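Local coordinates for response regulator CheY-like protein (Mesorhizobium loti, PDB 3SNK), which forms the CheY-like N-terminal domain of a longer pilus assembly protein, which probably binds and hydrolyses ATP, at residues L19-D23 with P24-R28; G70-L73 with G74-G77; D95-T98 with S99-R103; T102-L105 with V106-N109. One frame throughout, in Å; residues are numbered along the deposited sequence.

How the interactions relate
All four contacts are local ones, set around a receiver-like domain with a five-stranded parallel sheet. Interaction 1 joins strand 15-20 to helix 24-36 and stands apart, touching none of the others. Interactions 2, 3 and 4 form a cluster: Leu73 of 70-77 packs on Leu97, Gln101, Val104 and Met108. Interactions 3 and 4 both lie on helix 99-107 and share Thr102 and Arg103. Interaction 3 is a polar cap at the surface. Interactions 1, 2 and 4 are partly buried. Side-chain capping marks interactions 1 and 3. Backbone bonds carry interactions 2 and 4, a 3-10 turn and a helical turn.

Interaction 1. Residues L19-D23 with P24-R28; sequences LFSSD and PNFKR
Asp23 grips the first turn of helix 24-36. Its OD1 accepts from Phe26 N at 3.1 Å, in a nearly straight bond (167°) arriving from above the carboxylate plane. A weak, more bent bond comes to Asp23 OD1 from Asn25 N at 2.8 Å. The backbone O of Asp23 takes Lys27 N at 3.1 Å. CG of Asp23 stands anti to the backbone N (chi1 172°), which swings the carboxylate over the turn and brings its CG within 3.5 Å of Phe26 CB. The Phe26 ring reaches back to the strand end. Ser21 OG lies obliquely 3.2 Å from Phe26 CD2, and Leu19 CD1 is 3.7 Å from Phe26 CE2. The Lys27 chain runs alongside Ser21, with its CE 3.1 Å from Ser21 O.

Behind this shell, Ser21 OG accepts from Asp23 N at 3.1 Å, an ST turn that positions the capping residue. Ser21 OG also bonds to Asp66, and Asp23 OD2 forms a salt bridge with Lys116. With an alanine here, Asn25 N and Phe26 N would probably lose their side-chain cap and Lys116 its salt-bridge mate. The arrangement is an N-cap at the loop between the first strand and first helix of a beta-alpha-beta unit. Acidic residues and a lysine gathered at this end of the sheet are consistent with the CheY-like receiver fold.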
ATOM      1  N   LEU A  19      -3.974  -4.063  -2.390  1.00 50.24           N
ATOM      2  CA  LEU A  19      -3.415  -2.950  -3.151  1.00 49.07           C
ATOM      3  C   LEU A  19      -4.491  -1.866  -3.333  1.00 52.19           C
ATOM      4  O   LEU A  19      -5.631  -2.183  -3.715  1.00 53.34           O
ATOM      5  CB  LEU A  19      -2.906  -3.499  -4.504  1.00 51.27           C
ATOM      6  CG  LEU A  19      -2.414  -2.517  -5.560  1.00 56.52           C
ATOM      7  CD1 LEU A  19      -1.193  -1.799  -5.118  1.00 54.43           C
ATOM      8  CD2 LEU A  19      -2.101  -3.252  -6.856  1.00 62.82           C
ATOM      9  N   PHE A  20      -4.143  -0.605  -3.003  1.00 46.14           N
ATOM     10  CA  PHE A  20      -5.049   0.558  -3.087  1.00 48.21           C
ATOM     11  C   PHE A  20      -4.382   1.605  -3.929  1.00 54.70           C
ATOM     12  O   PHE A  20      -3.267   1.997  -3.609  1.00 50.83           O
ATOM     13  CB  PHE A  20      -5.398   1.125  -1.678  1.00 47.72           C
ATOM     14  CG  PHE A  20      -6.070   0.113  -0.789  1.00 48.04           C
ATOM     15  CD1 PHE A  20      -7.427  -0.158  -0.922  1.00 50.72           C
ATOM     16  CD2 PHE A  20      -5.334  -0.624   0.130  1.00 47.12           C
ATOM     17  CE1 PHE A  20      -8.030  -1.164  -0.174  1.00 51.34           C
ATOM     18  CE2 PHE A  20      -5.956  -1.583   0.931  1.00 48.97           C
ATOM     19  CZ  PHE A  20      -7.295  -1.858   0.760  1.00 48.69           C
ATOM     20  N   SER A  21      -5.037   2.023  -5.033  1.00 57.35           N
ATOM     21  CA  SER A  21      -4.492   2.988  -5.995  1.00 59.24           C
ATOM     22  C   SER A  21      -5.562   3.566  -6.894  1.00 70.40           C
ATOM     23  O   SER A  21      -6.485   2.847  -7.264  1.00 73.87           O
ATOM     24  CB  SER A  21      -3.445   2.306  -6.875  1.00 60.38           C
ATOM     25  OG  SER A  21      -2.830   3.211  -7.780  1.00 63.77           O
ATOM     26  N   SER A  22      -5.419   4.839  -7.299  1.00 68.82           N
ATOM     27  CA  SER A  22      -6.337   5.458  -8.273  1.00 72.39           C
ATOM     28  C   SER A  22      -5.621   5.579  -9.649  1.00 75.04           C
ATOM     29  O   SER A  22      -6.162   6.160 -10.588  1.00 78.35           O
ATOM     30  CB  SER A  22      -6.835   6.814  -7.775  1.00 78.89           C
ATOM     31  OG  SER A  22      -7.780   6.689  -6.719  1.00 86.68           O
ATOM     32  N   ASP A  23      -4.407   4.985  -9.761  1.00 66.05           N
ATOM     33  CA  ASP A  23      -3.593   5.001 -10.978  1.00 65.29           C
ATOM     34  C   ASP A  23      -3.735   3.652 -11.706  1.00 66.35           C
ATOM     35  O   ASP A  23      -3.187   2.655 -11.240  1.00 63.44           O
ATOM     36  CB  ASP A  23      -2.118   5.325 -10.634  1.00 64.84           C
ATOM     37  CG  ASP A  23      -1.087   5.204 -11.752  1.00 72.23           C
ATOM     38  OD1 ASP A  23      -1.419   4.639 -12.817  1.00 73.20           O
ATOM     39  OD2 ASP A  23       0.081   5.582 -11.523  1.00 76.72           O
ATOM     40  N   PRO A  24      -4.417   3.615 -12.876  1.00 65.16           N
ATOM     41  CA  PRO A  24      -4.606   2.332 -13.579  1.00 65.04           C
ATOM     42  C   PRO A  24      -3.322   1.651 -14.042  1.00 66.81           C
ATOM     43  O   PRO A  24      -3.320   0.429 -14.153  1.00 65.44           O
ATOM     44  CB  PRO A  24      -5.471   2.699 -14.781  1.00 70.65           C
ATOM     45  CG  PRO A  24      -5.373   4.169 -14.914  1.00 76.47           C
ATOM     46  CD  PRO A  24      -5.150   4.705 -13.546  1.00 69.29           C
ATOM     47  N   ASN A  25      -2.266   2.422 -14.371  1.00 63.13           N
ATOM     48  CA  ASN A  25      -1.004   1.858 -14.853  1.00 62.56           C
ATOM     49  C   ASN A  25      -0.289   1.136 -13.722  1.00 62.56           C
ATOM     50  O   ASN A  25       0.202   0.025 -13.912  1.00 61.75           O
ATOM     51  CB  ASN A  25      -0.107   2.937 -15.472  1.00 65.68           C
ATOM     52  CG  ASN A  25      -0.734   3.637 -16.656  1.00 97.67           C
ATOM     53  OD1 ASN A  25      -0.991   3.032 -17.702  1.00 91.41           O
ATOM     54  ND2 ASN A  25      -1.019   4.925 -16.507  1.00 93.31           N
ATOM     55  N   PHE A  26      -0.266   1.762 -12.548  1.00 57.53           N
ATOM     56  CA  PHE A  26       0.335   1.252 -11.330  1.00 55.92           C
ATOM     57  C   PHE A  26      -0.377  -0.032 -10.866  1.00 57.13           C
ATOM     58  O   PHE A  26       0.301  -0.976 -10.471  1.00 54.89           O
ATOM     59  CB  PHE A  26       0.270   2.340 -10.237  1.00 57.52           C
ATOM     60  CG  PHE A  26       0.796   1.933  -8.888  1.00 57.58           C
ATOM     61  CD1 PHE A  26       2.150   2.010  -8.602  1.00 60.47           C
ATOM     62  CD2 PHE A  26      -0.066   1.510  -7.887  1.00 59.73           C
ATOM     63  CE1 PHE A  26       2.634   1.633  -7.357  1.00 58.54           C
ATOM     64  CE2 PHE A  26       0.423   1.124  -6.643  1.00 60.82           C
ATOM     65  CZ  PHE A  26       1.770   1.187  -6.389  1.00 58.00           C
ATOM     66  N   LYS A  27      -1.730  -0.041 -10.871  1.00 53.98           N
ATOM     67  CA  LYS A  27      -2.570  -1.187 -10.450  1.00 53.11           C
ATOM     68  C   LYS A  27      -2.201  -2.447 -11.272  1.00 53.11           C
ATOM     69  O   LYS A  27      -1.889  -3.485 -10.704  1.00 50.07           O
ATOM     70  CB  LYS A  27      -4.071  -0.866 -10.650  1.00 57.71           C
ATOM     71  CG  LYS A  27      -4.723   0.021  -9.591  1.00 65.85           C
ATOM     72  CD  LYS A  27      -6.162   0.391 -10.037  1.00 79.16           C
ATOM     73  CE  LYS A  27      -7.184   0.289  -8.922  1.00 91.85           C
ATOM     74  NZ  LYS A  27      -8.543   0.776  -9.315  1.00 94.57           N
ATOM     75  N   ARG A  28      -2.254  -2.328 -12.593  1.00 49.66           N
ATOM     76  CA  ARG A  28      -1.937  -3.398 -13.547  1.00 50.95           C
ATOM     77  C   ARG A  28      -0.494  -3.898 -13.347  1.00 56.30           C
ATOM     78  O   ARG A  28      -0.276  -5.102 -13.275  1.00 56.57           O
ATOM     79  CB  ARG A  28      -2.135  -2.894 -14.982  1.00 49.82           C
ATOM     80  CG  ARG A  28      -2.057  -3.971 -16.123  1.00 57.39           C
ATOM     81  CD  ARG A  28      -0.674  -4.536 -16.436  1.00 58.39           C
ATOM     82  NE  ARG A  28      -0.655  -5.400 -17.633  1.00 61.67           N
ATOM     83  CZ  ARG A  28       0.419  -6.055 -18.071  1.00 73.80           C
ATOM     84  NH1 ARG A  28       1.575  -5.956 -17.425  1.00 68.06           N
ATOM     85  NH2 ARG A  28       0.341  -6.818 -19.155  1.00 65.18           N
TER

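Interaction 2. Residues G70-L73 with G74-G77; sequences GDLL and GKPG
Gly74 and Lys75 close back on Asp71 and Leu72 in a short 3-10 turn, in the loop between strand 62-68 and helix 78-82 of the receiver-like fold. The backbone bonds come first. Gly74 N gives to Asp71 O at 3.2 Å, and Lys75 N gives to Leu72 O at 3.1 Å. Both bonds span three residues. A third bond of the same i to i+3 spacing, Leu73 N to Gly70 O at 3.2 Å, opens the turn. Gly70 has a positive phi (90°). At its backbone angles a side chain would collide with the carbonyl oxygen of the residue before, so glycine suits this place.

The apolar contacts mostly face away from the turn. Leu72 packs on Leu65 and Leu67 of the sheet, while Leu73 lies against Val104 and Gln101 of helix 99-107. The turn thus rests its two leucines on the core and leaves Gly74 and Lys75 at the surface.

The Lys75 side chain adds a faint charge term and van der Waals contacts. It bends at chi2 (89°) and again at chi4. Its NZ makes a long, weak ion pair with Asp48. The bend at chi2 brings Lys75 CD back over the turn, 4.0 Å from Asp71 O. Nearer the backbone, Lys75 CB lies 3.3 Å from Leu72 O.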
ATOM      1  N   GLY A  70      -0.494  12.594  -2.673  1.00 65.75           N
ATOM      2  CA  GLY A  70      -0.697  12.631  -1.224  1.00 64.38           C
ATOM      3  C   GLY A  70      -2.022  13.199  -0.750  1.00 70.26           C
ATOM      4  O   GLY A  70      -2.119  13.661   0.389  1.00 69.38           O
ATOM      5  N   ASP A  71      -3.056  13.142  -1.611  1.00 69.49           N
ATOM      6  CA  ASP A  71      -4.402  13.641  -1.327  1.00 72.31           C
ATOM      7  C   ASP A  71      -5.006  12.931  -0.091  1.00 72.85           C
ATOM      8  O   ASP A  71      -5.593  13.593   0.763  1.00 74.56           O
ATOM      9  CB  ASP A  71      -5.325  13.461  -2.560  1.00 77.23           C
ATOM     10  CG  ASP A  71      -4.733  13.875  -3.912  1.00 94.36           C
ATOM     11  OD1 ASP A  71      -3.851  13.128  -4.443  1.00 91.24           O
ATOM     12  OD2 ASP A  71      -5.205  14.898  -4.480  1.00105.16           O
ATOM     13  N   LEU A  72      -4.821  11.600   0.011  1.00 64.97           N
ATOM     14  CA  LEU A  72      -5.332  10.770   1.101  1.00 62.73           C
ATOM     15  C   LEU A  72      -4.737  11.156   2.476  1.00 62.82           C
ATOM     16  O   LEU A  72      -5.432  11.037   3.467  1.00 62.30           O
ATOM     17  CB  LEU A  72      -5.075   9.284   0.805  1.00 60.45           C
ATOM     18  CG  LEU A  72      -5.851   8.268   1.651  1.00 64.21           C
ATOM     19  CD1 LEU A  72      -7.311   8.201   1.234  1.00 67.14           C
ATOM     20  CD2 LEU A  72      -5.237   6.891   1.540  1.00 63.82           C
ATOM     21  N   LEU A  73      -3.503  11.678   2.527  1.00 57.67           N
ATOM     22  CA  LEU A  73      -2.830  12.073   3.770  1.00 55.88           C
ATOM     23  C   LEU A  73      -3.473  13.280   4.438  1.00 62.72           C
ATOM     24  O   LEU A  73      -3.227  13.525   5.623  1.00 61.40           O
ATOM     25  CB  LEU A  73      -1.346  12.360   3.514  1.00 55.57           C
ATOM     26  CG  LEU A  73      -0.515  11.195   2.992  1.00 55.78           C
ATOM     27  CD1 LEU A  73       0.758  11.699   2.359  1.00 58.19           C
ATOM     28  CD2 LEU A  73      -0.211  10.154   4.096  1.00 48.19           C
ATOM     29  N   GLY A  74      -4.280  14.024   3.682  1.00 62.86           N
ATOM     30  CA  GLY A  74      -5.017  15.170   4.197  1.00 65.33           C
ATOM     31  C   GLY A  74      -6.410  14.814   4.687  1.00 67.90           C
ATOM     32  O   GLY A  74      -7.144  15.695   5.132  1.00 69.72           O
ATOM     33  N   LYS A  75      -6.797  13.525   4.602  1.00 62.33           N
ATOM     34  CA  LYS A  75      -8.105  13.060   5.061  1.00 63.18           C
ATOM     35  C   LYS A  75      -8.108  12.962   6.594  1.00 66.01           C
ATOM     36  O   LYS A  75      -7.182  12.388   7.172  1.00 62.23           O
ATOM     37  CB  LYS A  75      -8.517  11.739   4.397  1.00 64.25           C
ATOM     38  CG  LYS A  75      -9.659  11.898   3.397  1.00 82.13           C
ATOM     39  CD  LYS A  75      -9.183  12.211   1.976  1.00 92.79           C
ATOM     40  CE  LYS A  75     -10.317  12.606   1.057  1.00106.21           C
ATOM     41  NZ  LYS A  75     -11.232  11.469   0.761  1.00114.82           N
ATOM     42  N   PRO A  76      -9.138  13.556   7.251  1.00 65.55           N
ATOM     43  CA  PRO A  76      -9.141  13.664   8.722  1.00 64.86           C
ATOM     44  C   PRO A  76      -8.801  12.423   9.573  1.00 65.81           C
ATOM     45  O   PRO A  76      -8.038  12.570  10.539  1.00 65.92           O
ATOM     46  CB  PRO A  76     -10.554  14.182   9.049  1.00 70.11           C
ATOM     47  CG  PRO A  76     -11.280  14.300   7.737  1.00 76.73           C
ATOM     48  CD  PRO A  76     -10.244  14.348   6.670  1.00 71.20           C
ATOM     49  N   GLY A  77      -9.347  11.249   9.283  1.00 58.88           N
ATOM     50  CA  GLY A  77      -9.020  10.110  10.154  1.00 54.97           C
ATOM     51  C   GLY A  77      -8.082   9.067   9.571  1.00 54.57           C
ATOM     52  O   GLY A  77      -8.181   7.890   9.932  1.00 52.99           O
TER

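Interaction 3. Residues D95-T98 with S99-R103; sequences DELT and SEQTR
Thr98 O accepts from Thr102 N at 2.8 Å, as the chain leaves an extended Thr98 (psi 170°) and enters helix 99-107. The same oxygen takes a second bond, from the Thr102 hydroxyl OG1 at 3.1 Å. That hydroxyl comes from above the carbonyl plane, whereas Thr102 N stays close to it. Thr102 therefore binds one carbonyl with both its backbone and its side chain.

Thr98 is the N-cap, and with Gln101 it makes a capping box. Two groups of Thr98 give to the Gln101 amide oxygen. Thr98 N reaches Gln101 OE1 at 2.9 Å, in plane and on a lone pair, with an N-H...O angle of 171°. Thr98 OG1 reaches Gln101 OE1 at 3.2 Å from above the amide plane. In return Gln101 N makes a weak bond to Thr98 OG1 at 3.4 Å. Chi1 of Thr98 (61°) sets OG1 between its own N and carbonyl carbon, from where it can serve both the helix end and the amide. Swapped for a leucine, Gln101 would probably leave Thr98 N without its acceptor and the Thr98 hydroxyl more at liberty to turn.

The other end of the amide, Gln101 NE2, makes weak bonds to Gly69 O and Gly70 O. The Leu97 and Gln101 side chains cross at about a right angle, with Leu97 CD2 3.9 Å from Gln101 OE1. Leu97 CB also lies 3.8 Å from Thr102 OG1.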
ATOM      1  N   ASP A  95       4.428  10.266  -4.923  1.00 59.34           N
ATOM      2  CA  ASP A  95       5.278  11.212  -5.641  1.00 61.90           C
ATOM      3  C   ASP A  95       5.931  12.032  -4.513  1.00 62.43           C
ATOM      4  O   ASP A  95       5.857  11.598  -3.362  1.00 58.03           O
ATOM      5  CB  ASP A  95       4.439  12.048  -6.624  1.00 67.31           C
ATOM      6  CG  ASP A  95       3.910  11.240  -7.795  1.00 82.59           C
ATOM      7  OD1 ASP A  95       4.734  10.818  -8.651  1.00 86.75           O
ATOM      8  OD2 ASP A  95       2.675  11.031  -7.865  1.00 86.21           O
ATOM      9  N   GLU A  96       6.530  13.184  -4.790  1.00 61.04           N
ATOM     10  CA  GLU A  96       7.127  13.979  -3.709  1.00 62.37           C
ATOM     11  C   GLU A  96       6.039  14.545  -2.811  1.00 64.07           C
ATOM     12  O   GLU A  96       4.955  14.898  -3.287  1.00 63.56           O
ATOM     13  CB  GLU A  96       8.007  15.121  -4.263  1.00 69.18           C
ATOM     14  CG  GLU A  96       9.106  15.533  -3.294  1.00 86.91           C
ATOM     15  CD  GLU A  96       9.523  16.991  -3.352  1.00119.66           C
ATOM     16  OE1 GLU A  96      10.001  17.435  -4.422  1.00118.24           O
ATOM     17  OE2 GLU A  96       9.401  17.682  -2.314  1.00119.30           O
ATOM     18  N   LEU A  97       6.324  14.598  -1.507  1.00 58.53           N
ATOM     19  CA  LEU A  97       5.416  15.112  -0.485  1.00 57.14           C
ATOM     20  C   LEU A  97       5.986  16.342   0.208  1.00 63.12           C
ATOM     21  O   LEU A  97       7.204  16.533   0.184  1.00 61.81           O
ATOM     22  CB  LEU A  97       5.174  14.028   0.584  1.00 52.10           C
ATOM     23  CG  LEU A  97       4.559  12.708   0.141  1.00 53.67           C
ATOM     24  CD1 LEU A  97       4.478  11.730   1.322  1.00 51.08           C
ATOM     25  CD2 LEU A  97       3.180  12.911  -0.519  1.00 55.46           C
ATOM     26  N   THR A  98       5.108  17.124   0.891  1.00 62.43           N
ATOM     27  CA  THR A  98       5.511  18.264   1.727  1.00 66.47           C
ATOM     28  C   THR A  98       5.881  17.721   3.081  1.00 70.74           C
ATOM     29  O   THR A  98       5.578  16.561   3.380  1.00 66.52           O
ATOM     30  CB  THR A  98       4.413  19.354   1.847  1.00 77.48           C
ATOM     31  OG1 THR A  98       3.238  18.813   2.448  1.00 79.46           O
ATOM     32  CG2 THR A  98       4.086  20.028   0.525  1.00 77.47           C
ATOM     33  N   SER A  99       6.468  18.567   3.929  1.00 71.77           N
ATOM     34  CA  SER A  99       6.850  18.218   5.290  1.00 70.57           C
ATOM     35  C   SER A  99       5.642  17.810   6.123  1.00 73.35           C
ATOM     36  O   SER A  99       5.741  16.865   6.920  1.00 69.34           O
ATOM     37  CB  SER A  99       7.548  19.399   5.947  1.00 79.66           C
ATOM     38  OG  SER A  99       6.646  20.480   6.100  1.00 94.39           O
ATOM     39  N   GLU A 100       4.506  18.529   5.940  1.00 72.24           N
ATOM     40  CA  GLU A 100       3.232  18.292   6.634  1.00 70.46           C
ATOM     41  C   GLU A 100       2.689  16.926   6.239  1.00 66.35           C
ATOM     42  O   GLU A 100       2.170  16.193   7.082  1.00 63.20           O
ATOM     43  CB  GLU A 100       2.224  19.407   6.288  1.00 76.21           C
ATOM     44  CG  GLU A 100       0.902  19.339   7.042  1.00 92.25           C
ATOM     45  CD  GLU A 100      -0.170  20.279   6.519  1.00126.84           C
ATOM     46  OE1 GLU A 100      -0.799  19.949   5.486  1.00126.16           O
ATOM     47  OE2 GLU A 100      -0.391  21.339   7.149  1.00124.30           O
ATOM     48  N   GLN A 101       2.841  16.570   4.964  1.00 59.76           N
ATOM     49  CA  GLN A 101       2.393  15.283   4.478  1.00 55.58           C
ATOM     50  C   GLN A 101       3.322  14.179   4.951  1.00 57.72           C
ATOM     51  O   GLN A 101       2.844  13.078   5.219  1.00 54.90           O
ATOM     52  CB  GLN A 101       2.299  15.294   2.962  1.00 57.22           C
ATOM     53  CG  GLN A 101       1.164  16.170   2.445  1.00 62.19           C
ATOM     54  CD  GLN A 101       1.248  16.321   0.951  1.00 73.77           C
ATOM     55  OE1 GLN A 101       2.310  16.587   0.392  1.00 61.10           O
ATOM     56  NE2 GLN A 101       0.128  16.140   0.268  1.00 72.39           N
ATOM     57  N   THR A 102       4.643  14.467   5.062  1.00 56.50           N
ATOM     58  CA  THR A 102       5.655  13.491   5.496  1.00 54.31           C
ATOM     59  C   THR A 102       5.391  13.134   6.967  1.00 53.77           C
ATOM     60  O   THR A 102       5.561  11.969   7.335  1.00 49.72           O
ATOM     61  CB  THR A 102       7.074  13.990   5.183  1.00 65.84           C
ATOM     62  OG1 THR A 102       7.216  13.988   3.761  1.00 66.36           O
ATOM     63  CG2 THR A 102       8.176  13.099   5.778  1.00 64.32           C
ATOM     64  N   ARG A 103       4.908  14.105   7.765  1.00 51.00           N
ATOM     65  CA  ARG A 103       4.520  13.945   9.164  1.00 51.59           C
ATOM     66  C   ARG A 103       3.397  12.915   9.328  1.00 53.43           C
ATOM     67  O   ARG A 103       3.458  12.081  10.233  1.00 51.56           O
ATOM     68  CB  ARG A 103       4.047  15.279   9.739  1.00 57.59           C
ATOM     69  CG  ARG A 103       5.125  16.076  10.407  1.00 71.77           C
ATOM     70  CD  ARG A 103       4.801  16.378  11.856  1.00 84.90           C
ATOM     71  NE  ARG A 103       5.955  16.988  12.514  1.00 93.90           N
ATOM     72  CZ  ARG A 103       6.626  16.453  13.529  1.00 99.68           C
ATOM     73  NH1 ARG A 103       6.234  15.297  14.060  1.00 71.00           N
ATOM     74  NH2 ARG A 103       7.678  17.082  14.040  1.00 90.61           N
TER

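Interaction 4. Residues T102-L105 with V106-N109; sequences TRVL and VRMN
Val106, Arg107 and Val104 carry most of this contact, along the last turns of helix 99-107. Val106 N gives to Thr102 O at 2.8 Å. The valine also leans its side chain on that carbonyl. CG2 of Val106 lies beside the backbone N and anti to the carbonyl carbon, which points it back along the helix to within 3.2 Å of Thr102 O. Beyond the turn, Val106 also meets Trp113 of strand 112-115.

Arg107 N gives to Arg103 O at 3.1 Å. The arginine chain then bends at chi3 (-65°) and folds back over the turn it hangs from. One guanidinium face looks onto Arg103 O, which lies 3.7 Å above its plane and toward its rim. Val104 CA sits over the same face. NH2 of Arg107 approaches Val104 CG2 at 3.7 Å, so the group rests on the valine while staying at the surface. The NH1 atoms of Arg103 and Arg107 are 5.3 Å apart, where the like charges may repel each other mildly.

Val104 O accepts from Met108 N at 2.9 Å. A weak bond from the same N goes to Leu105 O. Met108 is a selenomethionine, and its SE lies 4.5 Å from Val104 CG1. Both side chains pack on Ile78 of helix 78-82. Asn109 then leaves helical angles with a positive phi, and its N returns to Val106 O. Arg82 binds the carbonyls of Met108 and Asn109. This is the helix exit of a beta-alpha-beta unit, the crossover from strand 90-94 to strand 112-115 in the receiver-like fold.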
ATOM      1  N   THR A 102       4.643  14.467   5.062  1.00 56.50           N
ATOM      2  CA  THR A 102       5.655  13.491   5.496  1.00 54.31           C
ATOM      3  C   THR A 102       5.391  13.134   6.967  1.00 53.77           C
ATOM      4  O   THR A 102       5.561  11.969   7.335  1.00 49.72           O
ATOM      5  CB  THR A 102       7.074  13.990   5.183  1.00 65.84           C
ATOM      6  OG1 THR A 102       7.216  13.988   3.761  1.00 66.36           O
ATOM      7  CG2 THR A 102       8.176  13.099   5.778  1.00 64.32           C
ATOM      8  N   ARG A 103       4.908  14.105   7.765  1.00 51.00           N
ATOM      9  CA  ARG A 103       4.520  13.945   9.164  1.00 51.59           C
ATOM     10  C   ARG A 103       3.397  12.915   9.328  1.00 53.43           C
ATOM     11  O   ARG A 103       3.458  12.081  10.233  1.00 51.56           O
ATOM     12  CB  ARG A 103       4.047  15.279   9.739  1.00 57.59           C
ATOM     13  CG  ARG A 103       5.125  16.076  10.407  1.00 71.77           C
ATOM     14  CD  ARG A 103       4.801  16.378  11.856  1.00 84.90           C
ATOM     15  NE  ARG A 103       5.955  16.988  12.514  1.00 93.90           N
ATOM     16  CZ  ARG A 103       6.626  16.453  13.529  1.00 99.68           C
ATOM     17  NH1 ARG A 103       6.234  15.297  14.060  1.00 71.00           N
ATOM     18  NH2 ARG A 103       7.678  17.082  14.040  1.00 90.61           N
ATOM     19  N   VAL A 104       2.367  12.993   8.456  1.00 50.13           N
ATOM     20  CA  VAL A 104       1.224  12.079   8.448  1.00 47.66           C
ATOM     21  C   VAL A 104       1.736  10.719   8.042  1.00 48.39           C
ATOM     22  O   VAL A 104       1.398   9.740   8.706  1.00 47.27           O
ATOM     23  CB  VAL A 104       0.053  12.546   7.537  1.00 52.85           C
ATOM     24  CG1 VAL A 104      -1.099  11.551   7.585  1.00 50.79           C
ATOM     25  CG2 VAL A 104      -0.431  13.942   7.921  1.00 55.83           C
ATOM     26  N   LEU A 105       2.564  10.659   6.957  1.00 44.07           N
ATOM     27  CA  LEU A 105       3.156   9.417   6.468  1.00 41.53           C
ATOM     28  C   LEU A 105       3.989   8.735   7.582  1.00 42.52           C
ATOM     29  O   LEU A 105       3.892   7.528   7.756  1.00 40.43           O
ATOM     30  CB  LEU A 105       3.994   9.615   5.181  1.00 42.51           C
ATOM     31  CG  LEU A 105       4.564   8.333   4.542  1.00 45.77           C
ATOM     32  CD1 LEU A 105       3.467   7.325   4.204  1.00 44.44           C
ATOM     33  CD2 LEU A 105       5.372   8.641   3.318  1.00 47.09           C
ATOM     34  N   VAL A 106       4.765   9.509   8.347  1.00 39.92           N
ATOM     35  CA  VAL A 106       5.541   8.980   9.461  1.00 38.61           C
ATOM     36  C   VAL A 106       4.577   8.321  10.476  1.00 42.77           C
ATOM     37  O   VAL A 106       4.827   7.193  10.881  1.00 40.41           O
ATOM     38  CB  VAL A 106       6.470  10.022  10.135  1.00 42.38           C
ATOM     39  CG1 VAL A 106       6.979   9.514  11.484  1.00 41.35           C
ATOM     40  CG2 VAL A 106       7.641  10.380   9.232  1.00 43.10           C
ATOM     41  N   ARG A 107       3.464   8.994  10.818  1.00 42.28           N
ATOM     42  CA  ARG A 107       2.496   8.476  11.783  1.00 42.58           C
ATOM     43  C   ARG A 107       1.784   7.238  11.266  1.00 45.23           C
ATOM     44  O   ARG A 107       1.326   6.434  12.066  1.00 42.98           O
ATOM     45  CB  ARG A 107       1.465   9.537  12.171  1.00 42.63           C
ATOM     46  CG  ARG A 107       2.057  10.691  12.956  1.00 51.07           C
ATOM     47  CD  ARG A 107       0.986  11.440  13.723  1.00 62.40           C
ATOM     48  NE  ARG A 107       0.023  12.102  12.845  1.00 70.43           N
ATOM     49  CZ  ARG A 107       0.170  13.332  12.364  1.00 90.61           C
ATOM     50  NH1 ARG A 107       1.250  14.045  12.664  1.00 80.20           N
ATOM     51  NH2 ARG A 107      -0.760  13.858  11.577  1.00 78.05           N
HETATM   52  N   MSE A 108       1.680   7.089   9.940  1.00 41.57           N
HETATM   53  CA  MSE A 108       1.063   5.919   9.324  1.00 40.71           C
HETATM   54  C   MSE A 108       1.948   4.682   9.399  1.00 42.49           C
HETATM   55  O   MSE A 108       1.482   3.600   9.083  1.00 42.17           O
HETATM   56  CB  MSE A 108       0.623   6.205   7.895  1.00 44.69           C
HETATM   57  CG  MSE A 108      -0.707   6.948   7.897  1.00 55.54           C
HETATM   58 SE   MSE A 108      -1.028   7.315   6.103  0.75 69.30          SE
HETATM   59  CE  MSE A 108      -1.968   5.608   5.727  1.00 64.45           C
ATOM     60  N   ASN A 109       3.201   4.818   9.842  1.00 38.61           N
ATOM     61  CA  ASN A 109       4.057   3.684  10.152  1.00 38.79           C
ATOM     62  C   ASN A 109       4.148   2.663   8.980  1.00 43.49           C
ATOM     63  O   ASN A 109       3.817   1.469   9.120  1.00 42.32           O
ATOM     64  CB  ASN A 109       3.530   3.003  11.462  1.00 30.95           C
ATOM     65  CG  ASN A 109       4.474   1.998  12.053  1.00 42.60           C
ATOM     66  OD1 ASN A 109       5.623   1.867  11.643  1.00 37.19           O
ATOM     67  ND2 ASN A 109       4.027   1.284  13.059  1.00 35.53           N
TER